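Local coordinates for glycosyl hydrolase family 2, TIM barrel domain protein (PDB 6DXU) that probably hydrolyses beta-glucuronides in the human gut, as a bacterial beta-glucuronidase of glycoside hydrolase family 2, at residues 513-518 against 586-591; 572-577 against 684-689; 636-641 against 658-663; 665-670 against 691-696. All coordinates share one frame; numbering follows the deposited sequence.

Interaction 1 (513-518 against 586-591); sequences VEWGGD and TGTAYW
W515 and Y590 meet as a T-shaped (edge-to-face) pair, the phenol turning its CD2 edge to the indole face with the two ring planes at 80°. The closest side-chain atoms of the pair, W515 CZ3 and Y590 CD2, are 3.6 Å apart. Y590 CA adds a CH-pi contact, sitting 3.9 Å from the centroid of the W515 five-membered ring. The indole reaches this place because CG of W515 stands between its own backbone N and carbonyl carbon (chi1 58°), which also carries NE1 to T588 OG1 at 2.9 Å. That bond is bent (142° at the hydrogen) and its acceptor is tilted from the indole plane; Q579 is a second partner of the same hydroxyl.

Y590 lies along the backbone of 515-517. W515 O sits over one face of its ring, and G516 CA comes within 3.3 Å of Y590 CE2, where any CB on G516 would collide with the ring. Beyond, G517 N makes a weak bond to Y590 OH at 3.4 Å, while K612 O is the stronger partner of the hydroxyl. E514 and W591 run side by side, the carboxylate stacked over the indole, and OE2 pairs with R364.

Two backbone bonds tie the segments: E514 N to A589 O at 2.8 Å and W591 N to W515 O at 2.9 Å. The parallel bridge of V513 with A589 joins strands 512-513 and 587-589, and the latter also pairs with strand 323-331, the closure expected of a TIM barrel; the residues following these strands lie at the C-terminal rim, where glycosidases of this fold carry their active site.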
# COMPACT_ATOMS: atom_id res chain seq x y z
N VAL D 513 -41.49 -0.49 -18.29
CA VAL D 513 -40.50 0.33 -18.99
C VAL D 513 -39.74 -0.52 -20.00
O VAL D 513 -39.25 -1.61 -19.67
CB VAL D 513 -39.54 1.06 -18.03
CG1 VAL D 513 -40.30 2.18 -17.29
CG2 VAL D 513 -38.87 0.10 -17.07
N GLU D 514 -39.64 0.00 -21.23
CA GLU D 514 -38.98 -0.54 -22.42
C GLU D 514 -39.93 -1.38 -23.24
O GLU D 514 -40.38 -2.45 -22.80
CB GLU D 514 -37.70 -1.34 -22.10
CG GLU D 514 -36.65 -0.52 -21.35
CD GLU D 514 -35.28 -1.18 -21.32
OE1 GLU D 514 -35.00 -2.01 -22.22
OE2 GLU D 514 -34.49 -0.86 -20.40
N TRP D 515 -40.23 -0.89 -24.43
CA TRP D 515 -40.92 -1.64 -25.47
C TRP D 515 -40.66 -0.88 -26.77
O TRP D 515 -40.17 0.25 -26.75
CB TRP D 515 -42.42 -1.79 -25.19
CG TRP D 515 -43.22 -0.50 -25.03
CD1 TRP D 515 -43.38 0.23 -23.87
CD2 TRP D 515 -43.96 0.21 -26.05
NE1 TRP D 515 -44.17 1.33 -24.11
CE2 TRP D 515 -44.55 1.34 -25.43
CE3 TRP D 515 -44.20 -0.02 -27.41
CZ2 TRP D 515 -45.34 2.26 -26.14
CZ3 TRP D 515 -44.98 0.89 -28.12
CH2 TRP D 515 -45.54 2.02 -27.48
N GLY D 516 -40.99 -1.52 -27.89
CA GLY D 516 -40.83 -0.89 -29.18
C GLY D 516 -40.25 -1.79 -30.25
O GLY D 516 -40.43 -3.01 -30.19
N GLY D 517 -39.55 -1.20 -31.22
CA GLY D 517 -38.89 -1.96 -32.27
C GLY D 517 -37.98 -1.06 -33.08
O GLY D 517 -38.14 0.16 -33.09
N ASP D 518 -37.00 -1.68 -33.73
CA ASP D 518 -36.04 -0.92 -34.54
C ASP D 518 -36.65 -0.51 -35.87
O ASP D 518 -37.35 -1.31 -36.51
CB ASP D 518 -34.79 -1.72 -34.84
CG ASP D 518 -33.90 -1.89 -33.64
OD1 ASP D 518 -34.19 -2.81 -32.85
OD2 ASP D 518 -32.92 -1.12 -33.49
N THR D 586 -50.55 1.67 -14.60
CA THR D 586 -49.78 2.85 -14.22
C THR D 586 -49.33 3.60 -15.47
O THR D 586 -49.58 4.80 -15.61
CB THR D 586 -48.58 2.47 -13.37
OG1 THR D 586 -47.83 1.45 -14.06
CG2 THR D 586 -49.01 1.98 -11.96
N GLY D 587 -48.69 2.89 -16.38
CA GLY D 587 -48.22 3.48 -17.62
C GLY D 587 -47.08 2.67 -18.19
O GLY D 587 -46.77 1.57 -17.71
N THR D 588 -46.48 3.20 -19.25
CA THR D 588 -45.33 2.55 -19.87
C THR D 588 -44.34 3.60 -20.34
O THR D 588 -44.64 4.80 -20.37
CB THR D 588 -45.71 1.68 -21.08
OG1 THR D 588 -45.93 2.54 -22.20
CG2 THR D 588 -46.96 0.83 -20.82
N ALA D 589 -43.16 3.13 -20.75
CA ALA D 589 -42.17 4.00 -21.37
C ALA D 589 -41.58 3.29 -22.58
O ALA D 589 -40.93 2.24 -22.43
CB ALA D 589 -41.09 4.39 -20.36
N TYR D 590 -41.80 3.87 -23.76
CA TYR D 590 -41.17 3.38 -24.99
C TYR D 590 -39.65 3.50 -24.89
O TYR D 590 -39.12 4.44 -24.29
CB TYR D 590 -41.70 4.19 -26.18
CG TYR D 590 -41.19 3.69 -27.51
CD1 TYR D 590 -39.94 4.08 -27.99
CD2 TYR D 590 -41.93 2.79 -28.28
CE1 TYR D 590 -39.43 3.59 -29.18
CE2 TYR D 590 -41.44 2.30 -29.49
CZ TYR D 590 -40.18 2.70 -29.93
OH TYR D 590 -39.65 2.22 -31.12
N TRP D 591 -38.92 2.54 -25.49
CA TRP D 591 -37.46 2.54 -25.49
C TRP D 591 -36.89 2.66 -26.91
O TRP D 591 -37.06 1.73 -27.71
CB TRP D 591 -36.88 1.28 -24.84
CG TRP D 591 -35.37 1.24 -24.95
CD1 TRP D 591 -34.62 0.77 -25.99
CD2 TRP D 591 -34.44 1.76 -23.99
NE1 TRP D 591 -33.27 0.95 -25.73
CE2 TRP D 591 -33.14 1.55 -24.50
CE3 TRP D 591 -34.57 2.35 -22.73
CZ2 TRP D 591 -31.99 1.93 -23.81
CZ3 TRP D 591 -33.42 2.73 -22.04
CH2 TRP D 591 -32.15 2.51 -22.59

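Interaction 2 (572-577 against 684-689); sequences IDWHLK and QDYPAA
D573 and A688 make the shorter of the two direct hydrogen bonds: A688 N points at D573 OD2 over 2.6 Å, nearly straight (167°), and uses the syn lone pair of the carboxylate. Y661 OH is a second partner of OD2. The other oxygen, D573 OD1, accepts a hydrogen bond from water 1 at 2.8 Å, and the water in turn accepts from A689 N, so both carboxylate oxygens are tied to successive backbone amides. OD1 is also bonded to Y631. The second direct bond joins Q684 NE2 to K577 O at 2.9 Å. The acceptor K577 O lies in the plane of the Q684 amide, while NE2 stands above the carbonyl plane of K577; a bend at chi2 (-53°) folds the amide back toward the helix. Y686 OH bonds to R570 O.

These bonds attach helix 565-579, the crossover helix of the barrel's beta-alpha-beta unit between strands 512-513 and 587-589, to a loop that links strands 674-680 and 692-696 of the neighbouring beta domain.

The aromatic contact is a T-shaped pair in which the W574 edge meets the Y686 face, with ring centroids 5.1 Å apart and planes at 89°. W574 CE3 lies over the centre of one Y686 face and P687 CB, after a cis peptide bond, over the centre of the other. Among the apolar contacts, W574 CB lies 3.8 Å from Y686 CE2 and K577 CE 4.0 Å from Y686 CB.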
# COMPACT_ATOMS: atom_id res chain seq x y z
N ILE D 572 -46.45 0.46 -32.71
CA ILE D 572 -46.72 1.51 -31.73
C ILE D 572 -48.20 1.84 -31.69
O ILE D 572 -48.79 1.99 -30.61
CB ILE D 572 -45.87 2.76 -32.06
CG1 ILE D 572 -44.39 2.43 -31.82
CG2 ILE D 572 -46.34 3.97 -31.23
CD1 ILE D 572 -43.44 3.46 -32.45
N ASP D 573 -48.81 1.99 -32.87
CA ASP D 573 -50.25 2.23 -33.00
C ASP D 573 -51.03 1.25 -32.13
O ASP D 573 -51.89 1.64 -31.33
CB ASP D 573 -50.62 2.10 -34.49
CG ASP D 573 -52.05 2.51 -34.82
OD1 ASP D 573 -52.91 2.69 -33.93
OD2 ASP D 573 -52.31 2.65 -36.04
N TRP D 574 -50.70 -0.03 -32.25
CA TRP D 574 -51.40 -1.06 -31.49
C TRP D 574 -51.26 -0.84 -29.99
O TRP D 574 -52.26 -0.82 -29.26
CB TRP D 574 -50.87 -2.44 -31.88
CG TRP D 574 -51.59 -3.52 -31.15
CD1 TRP D 574 -51.23 -4.10 -29.96
CD2 TRP D 574 -52.84 -4.11 -31.51
NE1 TRP D 574 -52.16 -5.02 -29.58
CE2 TRP D 574 -53.17 -5.05 -30.51
CE3 TRP D 574 -53.71 -3.95 -32.60
CZ2 TRP D 574 -54.32 -5.83 -30.57
CZ3 TRP D 574 -54.86 -4.72 -32.65
CH2 TRP D 574 -55.16 -5.65 -31.64
N HIS D 575 -50.02 -0.68 -29.51
CA HIS D 575 -49.80 -0.48 -28.08
C HIS D 575 -50.62 0.69 -27.54
O HIS D 575 -51.24 0.60 -26.48
CB HIS D 575 -48.31 -0.23 -27.80
CG HIS D 575 -47.46 -1.46 -27.76
ND1 HIS D 575 -47.11 -2.16 -28.90
CD2 HIS D 575 -46.87 -2.10 -26.73
CE1 HIS D 575 -46.35 -3.18 -28.57
NE2 HIS D 575 -46.18 -3.17 -27.26
N LEU D 576 -50.61 1.81 -28.27
CA LEU D 576 -51.25 3.01 -27.76
C LEU D 576 -52.77 2.87 -27.73
O LEU D 576 -53.42 3.38 -26.81
CB LEU D 576 -50.83 4.22 -28.59
CG LEU D 576 -49.33 4.48 -28.53
CD1 LEU D 576 -48.96 5.78 -29.23
CD2 LEU D 576 -48.87 4.48 -27.06
N LYS D 577 -53.35 2.21 -28.72
CA LYS D 577 -54.80 2.06 -28.66
C LYS D 577 -55.21 1.05 -27.59
O LYS D 577 -56.25 1.22 -26.95
CB LYS D 577 -55.36 1.71 -30.04
CG LYS D 577 -55.07 0.33 -30.53
CD LYS D 577 -56.33 -0.52 -30.51
CE LYS D 577 -56.06 -1.89 -31.10
NZ LYS D 577 -56.92 -2.95 -30.51
N GLN D 684 -59.91 2.96 -31.47
CA GLN D 684 -60.05 1.52 -31.48
C GLN D 684 -60.22 0.94 -32.87
O GLN D 684 -60.10 -0.28 -33.03
CB GLN D 684 -61.23 1.10 -30.59
CG GLN D 684 -61.04 1.47 -29.13
CD GLN D 684 -59.72 0.95 -28.57
OE1 GLN D 684 -59.41 -0.24 -28.67
NE2 GLN D 684 -58.93 1.85 -27.99
N ASP D 685 -60.46 1.77 -33.89
CA ASP D 685 -60.59 1.30 -35.27
C ASP D 685 -59.20 1.26 -35.91
O ASP D 685 -58.81 2.13 -36.69
CB ASP D 685 -61.54 2.19 -36.05
CG ASP D 685 -61.76 1.70 -37.48
OD1 ASP D 685 -61.33 0.58 -37.82
OD2 ASP D 685 -62.36 2.47 -38.27
N TYR D 686 -58.46 0.21 -35.58
CA TYR D 686 -57.07 0.02 -35.93
C TYR D 686 -56.94 -0.48 -37.37
O TYR D 686 -57.70 -1.36 -37.78
CB TYR D 686 -56.42 -0.98 -34.96
CG TYR D 686 -54.99 -1.37 -35.26
CD1 TYR D 686 -54.70 -2.48 -36.06
CD2 TYR D 686 -53.92 -0.65 -34.73
CE1 TYR D 686 -53.39 -2.84 -36.33
CE2 TYR D 686 -52.60 -1.01 -35.00
CZ TYR D 686 -52.35 -2.10 -35.80
OH TYR D 686 -51.05 -2.47 -36.07
N PRO D 687 -55.94 -0.01 -38.13
CA PRO D 687 -54.92 0.96 -37.71
C PRO D 687 -55.23 2.41 -38.02
O PRO D 687 -56.17 2.71 -38.77
CB PRO D 687 -53.68 0.51 -38.48
CG PRO D 687 -54.24 -0.01 -39.78
CD PRO D 687 -55.56 -0.68 -39.39
N ALA D 688 -54.40 3.30 -37.47
CA ALA D 688 -54.48 4.74 -37.73
C ALA D 688 -55.76 5.36 -37.18
O ALA D 688 -56.21 6.41 -37.66
CB ALA D 688 -54.32 5.06 -39.22
N ALA D 689 -56.34 4.75 -36.15
CA ALA D 689 -57.51 5.31 -35.47
C ALA D 689 -58.61 5.65 -36.47
O ALA D 689 -59.25 6.70 -36.40
CB ALA D 689 -57.12 6.55 -34.66
O HOH W 1 -55.66 2.60 -34.25

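Interaction 3 (636-641 against 658-663); sequences PMIHIY and ILVYSN
Y661, M637 and N663 bury the most surface where strand 638-640 runs antiparallel to strand 655-662, at the edge of a three-stranded sheet that forms one layer of a beta sandwich. Y661 forms the hydrogen-bonded pair with H639: its N reaches H639 O at 2.7 Å, and the return bond from H639 N to Y661 O is weak (128° at the hydrogen). Its ring leaves the sheet toward helices 565-579 and 623-632, where Y661 OH bonds to D573.

M637 curls back on itself, bent at chi2 (74°) and again at chi3, which lays SD 3.7 Å from S662 CA and brings CE to Y661 O at 3.5 Å. N663 closes the end of the ladder with its side chain, OD1 accepting M637 N at 2.9 Å, while ND2 is bonded to K635 O and T633 O. A leucine at N663 would probably leave M637 N without its acceptor and those two carbonyls without the amide that ties them together.

S662 OG adds a bond to M637 O at 2.7 Å, in the plane of that carbonyl. On the face opposite Y661, turned to the strands of the second sheet, I638 CG1 rests 3.7 Å from V660 CG1.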
# COMPACT_ATOMS: atom_id res chain seq x y z
N PRO D 636 -53.85 20.63 -32.42
CA PRO D 636 -54.21 19.97 -33.68
C PRO D 636 -53.01 19.72 -34.58
O PRO D 636 -52.21 20.62 -34.84
CB PRO D 636 -55.20 20.96 -34.33
CG PRO D 636 -55.80 21.69 -33.17
CD PRO D 636 -54.69 21.82 -32.15
N MET D 637 -52.89 18.48 -35.05
CA MET D 637 -51.82 18.10 -35.96
C MET D 637 -52.35 17.03 -36.89
O MET D 637 -53.38 16.40 -36.63
CB MET D 637 -50.57 17.60 -35.20
CG MET D 637 -50.82 16.45 -34.23
SD MET D 637 -51.10 14.80 -34.94
CE MET D 637 -49.54 14.41 -35.76
N ILE D 638 -51.62 16.80 -37.97
CA ILE D 638 -52.02 15.82 -38.97
C ILE D 638 -50.80 15.41 -39.76
O ILE D 638 -50.01 16.26 -40.19
CB ILE D 638 -53.15 16.38 -39.87
CG1 ILE D 638 -53.64 15.33 -40.87
CG2 ILE D 638 -52.69 17.66 -40.59
CD1 ILE D 638 -54.97 15.75 -41.57
N HIS D 639 -50.61 14.11 -39.96
CA HIS D 639 -49.39 13.60 -40.58
C HIS D 639 -49.74 12.41 -41.45
O HIS D 639 -50.10 11.35 -40.93
CB HIS D 639 -48.34 13.20 -39.54
CG HIS D 639 -47.07 12.69 -40.14
ND1 HIS D 639 -46.03 13.51 -40.49
CD2 HIS D 639 -46.68 11.43 -40.47
CE1 HIS D 639 -45.05 12.79 -41.00
NE2 HIS D 639 -45.42 11.52 -41.01
N ILE D 640 -49.63 12.58 -42.77
CA ILE D 640 -49.72 11.44 -43.68
C ILE D 640 -48.46 10.60 -43.54
O ILE D 640 -47.34 11.12 -43.66
CB ILE D 640 -49.87 11.91 -45.13
CG1 ILE D 640 -51.07 12.86 -45.30
CG2 ILE D 640 -49.97 10.69 -46.04
CD1 ILE D 640 -50.92 13.79 -46.53
N TYR D 641 -48.63 9.29 -43.33
CA TYR D 641 -47.46 8.42 -43.27
C TYR D 641 -46.78 8.41 -44.63
O TYR D 641 -47.43 8.25 -45.67
CB TYR D 641 -47.84 6.99 -42.85
CG TYR D 641 -46.68 6.02 -42.94
CD1 TYR D 641 -45.78 5.87 -41.88
CD2 TYR D 641 -46.46 5.27 -44.09
CE1 TYR D 641 -44.70 4.99 -41.97
CE2 TYR D 641 -45.39 4.40 -44.19
CZ TYR D 641 -44.52 4.26 -43.13
OH TYR D 641 -43.46 3.39 -43.24
N ILE D 658 -53.27 4.10 -47.46
CA ILE D 658 -52.70 5.35 -46.98
C ILE D 658 -53.16 5.55 -45.55
O ILE D 658 -54.37 5.50 -45.27
CB ILE D 658 -53.13 6.55 -47.86
CG1 ILE D 658 -52.61 6.38 -49.29
CG2 ILE D 658 -52.65 7.86 -47.25
CD1 ILE D 658 -53.14 7.44 -50.26
N LEU D 659 -52.21 5.74 -44.63
CA LEU D 659 -52.48 5.97 -43.22
C LEU D 659 -52.22 7.43 -42.89
O LEU D 659 -51.24 8.01 -43.35
CB LEU D 659 -51.59 5.08 -42.33
CG LEU D 659 -51.62 3.57 -42.58
CD1 LEU D 659 -50.69 2.84 -41.61
CD2 LEU D 659 -53.05 3.05 -42.49
N VAL D 660 -53.10 8.02 -42.08
CA VAL D 660 -52.91 9.38 -41.59
C VAL D 660 -52.92 9.33 -40.06
O VAL D 660 -53.85 8.77 -39.46
CB VAL D 660 -54.00 10.33 -42.13
CG1 VAL D 660 -53.89 11.70 -41.48
CG2 VAL D 660 -53.87 10.43 -43.65
N TYR D 661 -51.88 9.89 -39.44
CA TYR D 661 -51.80 9.96 -37.99
C TYR D 661 -52.13 11.39 -37.57
O TYR D 661 -51.43 12.34 -37.93
CB TYR D 661 -50.42 9.48 -37.49
CG TYR D 661 -50.39 7.98 -37.56
CD1 TYR D 661 -51.00 7.20 -36.59
CD2 TYR D 661 -49.84 7.33 -38.67
CE1 TYR D 661 -51.03 5.82 -36.67
CE2 TYR D 661 -49.86 5.94 -38.76
CZ TYR D 661 -50.46 5.20 -37.75
OH TYR D 661 -50.50 3.82 -37.83
N SER D 662 -53.25 11.54 -36.87
CA SER D 662 -53.79 12.86 -36.58
C SER D 662 -54.62 12.75 -35.31
O SER D 662 -55.18 11.69 -35.01
CB SER D 662 -54.65 13.36 -37.75
OG SER D 662 -55.23 14.63 -37.47
N ASN D 663 -54.66 13.85 -34.55
CA ASN D 663 -55.56 13.93 -33.42
C ASN D 663 -56.84 14.68 -33.77
O ASN D 663 -57.66 14.94 -32.89
CB ASN D 663 -54.88 14.59 -32.21
CG ASN D 663 -54.27 15.94 -32.54
OD1 ASN D 663 -54.43 16.45 -33.65
ND2 ASN D 663 -53.59 16.52 -31.57
O HOH W 2 -49.56 6.04 -45.89

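Interaction 4 (665-670 against 691-696); sequences DEVELF and LRWNCV
With CG anti to its carbonyl carbon and beside the backbone N (chi1 -69°), W693 lays its indole beneath L669, whose own CG is anti to the backbone N (chi1 -167°); the two side chains slide past each other in opposite directions. They belong to facing layers of a beta sandwich: strands 666-670 and 692-696 lie in different sheets, 8.8 Å apart between axes, and no hydrogen bond crosses between the two segments.

L669 CB sits over the centre of the indole as a CH-pi contact, 3.7 Å from the five-membered ring centroid and only 17° off the ring normal. L669 CD2 extends back to the root of the same residue and comes within 3.6 Å of W693 CB. At the rim of the indole, V667 O lies near the ring plane, 3.3 Å from W693 CZ2. Next to it V667 CG1 touches W693 CH2 at 3.7 Å.

The polar end of the indole is held by strand 674-680, the neighbour of 666-671 in the facing sheet: W693 NE1 is bonded to G677 O, and K679 makes a cation-pi contact with the ring. An alanine at W693 would probably open a gap beneath L669 and V667, and would leave G677 O without its indole donor.

The interface between the sheets is completed at its two ends by smaller contacts. V667 CG2 meets L691 CD1 at 3.8 Å, and at the other end L669 CD2 lies 4.0 Å from C695 SG.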
# COMPACT_ATOMS: atom_id res chain seq x y z
N ASP D 665 -60.62 15.32 -35.28
CA ASP D 665 -61.87 14.57 -35.17
C ASP D 665 -62.31 13.97 -36.50
O ASP D 665 -62.84 12.86 -36.54
CB ASP D 665 -62.94 15.48 -34.59
CG ASP D 665 -62.60 15.92 -33.20
OD1 ASP D 665 -62.46 17.14 -32.94
OD2 ASP D 665 -62.41 15.02 -32.37
N GLU D 666 -62.10 14.69 -37.60
CA GLU D 666 -62.41 14.17 -38.92
C GLU D 666 -61.34 14.63 -39.88
O GLU D 666 -60.81 15.75 -39.76
CB GLU D 666 -63.80 14.64 -39.42
CG GLU D 666 -64.96 14.32 -38.49
N VAL D 667 -61.04 13.78 -40.85
CA VAL D 667 -60.01 14.07 -41.84
C VAL D 667 -60.55 13.70 -43.22
O VAL D 667 -61.17 12.65 -43.39
CB VAL D 667 -58.71 13.29 -41.57
CG1 VAL D 667 -57.72 13.47 -42.72
CG2 VAL D 667 -58.08 13.74 -40.24
N GLU D 668 -60.32 14.58 -44.19
CA GLU D 668 -60.57 14.27 -45.60
C GLU D 668 -59.24 14.10 -46.31
O GLU D 668 -58.33 14.93 -46.16
CB GLU D 668 -61.40 15.37 -46.27
CG GLU D 668 -61.77 15.05 -47.71
CD GLU D 668 -62.85 15.97 -48.25
OE1 GLU D 668 -63.41 15.66 -49.33
OE2 GLU D 668 -63.11 17.01 -47.61
N LEU D 669 -59.12 13.03 -47.09
CA LEU D 669 -57.93 12.76 -47.89
C LEU D 669 -58.19 13.11 -49.36
O LEU D 669 -59.24 12.78 -49.90
CB LEU D 669 -57.52 11.30 -47.78
CG LEU D 669 -56.14 10.91 -48.32
CD1 LEU D 669 -55.05 11.44 -47.40
CD2 LEU D 669 -56.03 9.40 -48.46
N PHE D 670 -57.19 13.71 -50.00
CA PHE D 670 -57.23 14.03 -51.42
C PHE D 670 -56.02 13.41 -52.10
O PHE D 670 -54.89 13.54 -51.60
CB PHE D 670 -57.20 15.54 -51.66
CG PHE D 670 -58.34 16.28 -51.03
CD1 PHE D 670 -59.46 16.63 -51.79
CD2 PHE D 670 -58.30 16.65 -49.69
CE1 PHE D 670 -60.52 17.32 -51.22
CE2 PHE D 670 -59.36 17.35 -49.12
CZ PHE D 670 -60.47 17.68 -49.89
N LEU D 691 -58.37 6.51 -39.54
CA LEU D 691 -57.98 7.46 -40.58
C LEU D 691 -57.08 6.75 -41.59
O LEU D 691 -55.87 6.99 -41.69
CB LEU D 691 -57.32 8.69 -39.96
CG LEU D 691 -58.15 9.37 -38.87
CD1 LEU D 691 -57.39 10.57 -38.32
CD2 LEU D 691 -59.54 9.83 -39.39
N ARG D 692 -57.68 5.81 -42.31
CA ARG D 692 -57.00 5.10 -43.37
C ARG D 692 -57.88 5.06 -44.61
O ARG D 692 -59.12 5.08 -44.52
CB ARG D 692 -56.61 3.69 -42.95
CG ARG D 692 -57.76 2.85 -42.47
CD ARG D 692 -57.33 1.43 -42.11
NE ARG D 692 -58.50 0.65 -41.74
CZ ARG D 692 -59.12 0.74 -40.56
NH1 ARG D 692 -58.67 1.57 -39.63
NH2 ARG D 692 -60.21 0.01 -40.32
N TRP D 693 -57.23 5.04 -45.77
CA TRP D 693 -57.88 5.01 -47.08
C TRP D 693 -57.15 4.01 -47.96
O TRP D 693 -56.00 3.64 -47.70
CB TRP D 693 -57.86 6.38 -47.77
CG TRP D 693 -58.73 7.45 -47.15
CD1 TRP D 693 -59.93 7.90 -47.62
CD2 TRP D 693 -58.44 8.23 -45.98
NE1 TRP D 693 -60.42 8.90 -46.81
CE2 TRP D 693 -59.52 9.12 -45.79
CE3 TRP D 693 -57.38 8.25 -45.06
CZ2 TRP D 693 -59.58 10.03 -44.73
CZ3 TRP D 693 -57.43 9.16 -44.00
CH2 TRP D 693 -58.52 10.03 -43.85
N ASN D 694 -57.82 3.53 -49.00
CA ASN D 694 -57.18 2.69 -50.01
C ASN D 694 -57.43 3.35 -51.36
O ASN D 694 -58.58 3.43 -51.81
CB ASN D 694 -57.73 1.27 -49.96
CG ASN D 694 -57.27 0.52 -48.71
OD1 ASN D 694 -57.82 0.70 -47.63
ND2 ASN D 694 -56.27 -0.33 -48.86
N CYS D 695 -56.37 3.84 -51.99
CA CYS D 695 -56.49 4.74 -53.13
C CYS D 695 -55.59 4.32 -54.28
O CYS D 695 -54.51 3.75 -54.08
CB CYS D 695 -56.13 6.18 -52.74
SG CYS D 695 -56.92 6.72 -51.25
N VAL D 696 -56.03 4.63 -55.50
CA VAL D 696 -55.25 4.34 -56.70
C VAL D 696 -54.20 5.44 -56.88
O VAL D 696 -54.53 6.63 -56.83
CB VAL D 696 -56.16 4.23 -57.93
CG1 VAL D 696 -55.34 4.07 -59.20
CG2 VAL D 696 -57.12 3.07 -57.77

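Interaction 1 is the most central, wholly buried at the strand ends of the barrel, its centre about 14 Å from that of the chain, and mixes strand bonds with aromatic and polar contacts. Interaction 2 is partly buried and relies on side-chain-to-backbone hydrogen bonds in both directions and a T-shaped ring pair; it touches interaction 1 through W515 and H575, whose rings stack. Interactions 3 and 4 lie in the beta sandwich: 3 is a backbone ladder within one sheet, 4 apolar packing between sheets. They share that sheet, since strand 655-662 of interaction 3 pairs with strand 692-696 of interaction 4. Interaction 2 meets both, through D573 to Y661 and a D685–R692 salt bridge, coupling barrel helix and sandwich.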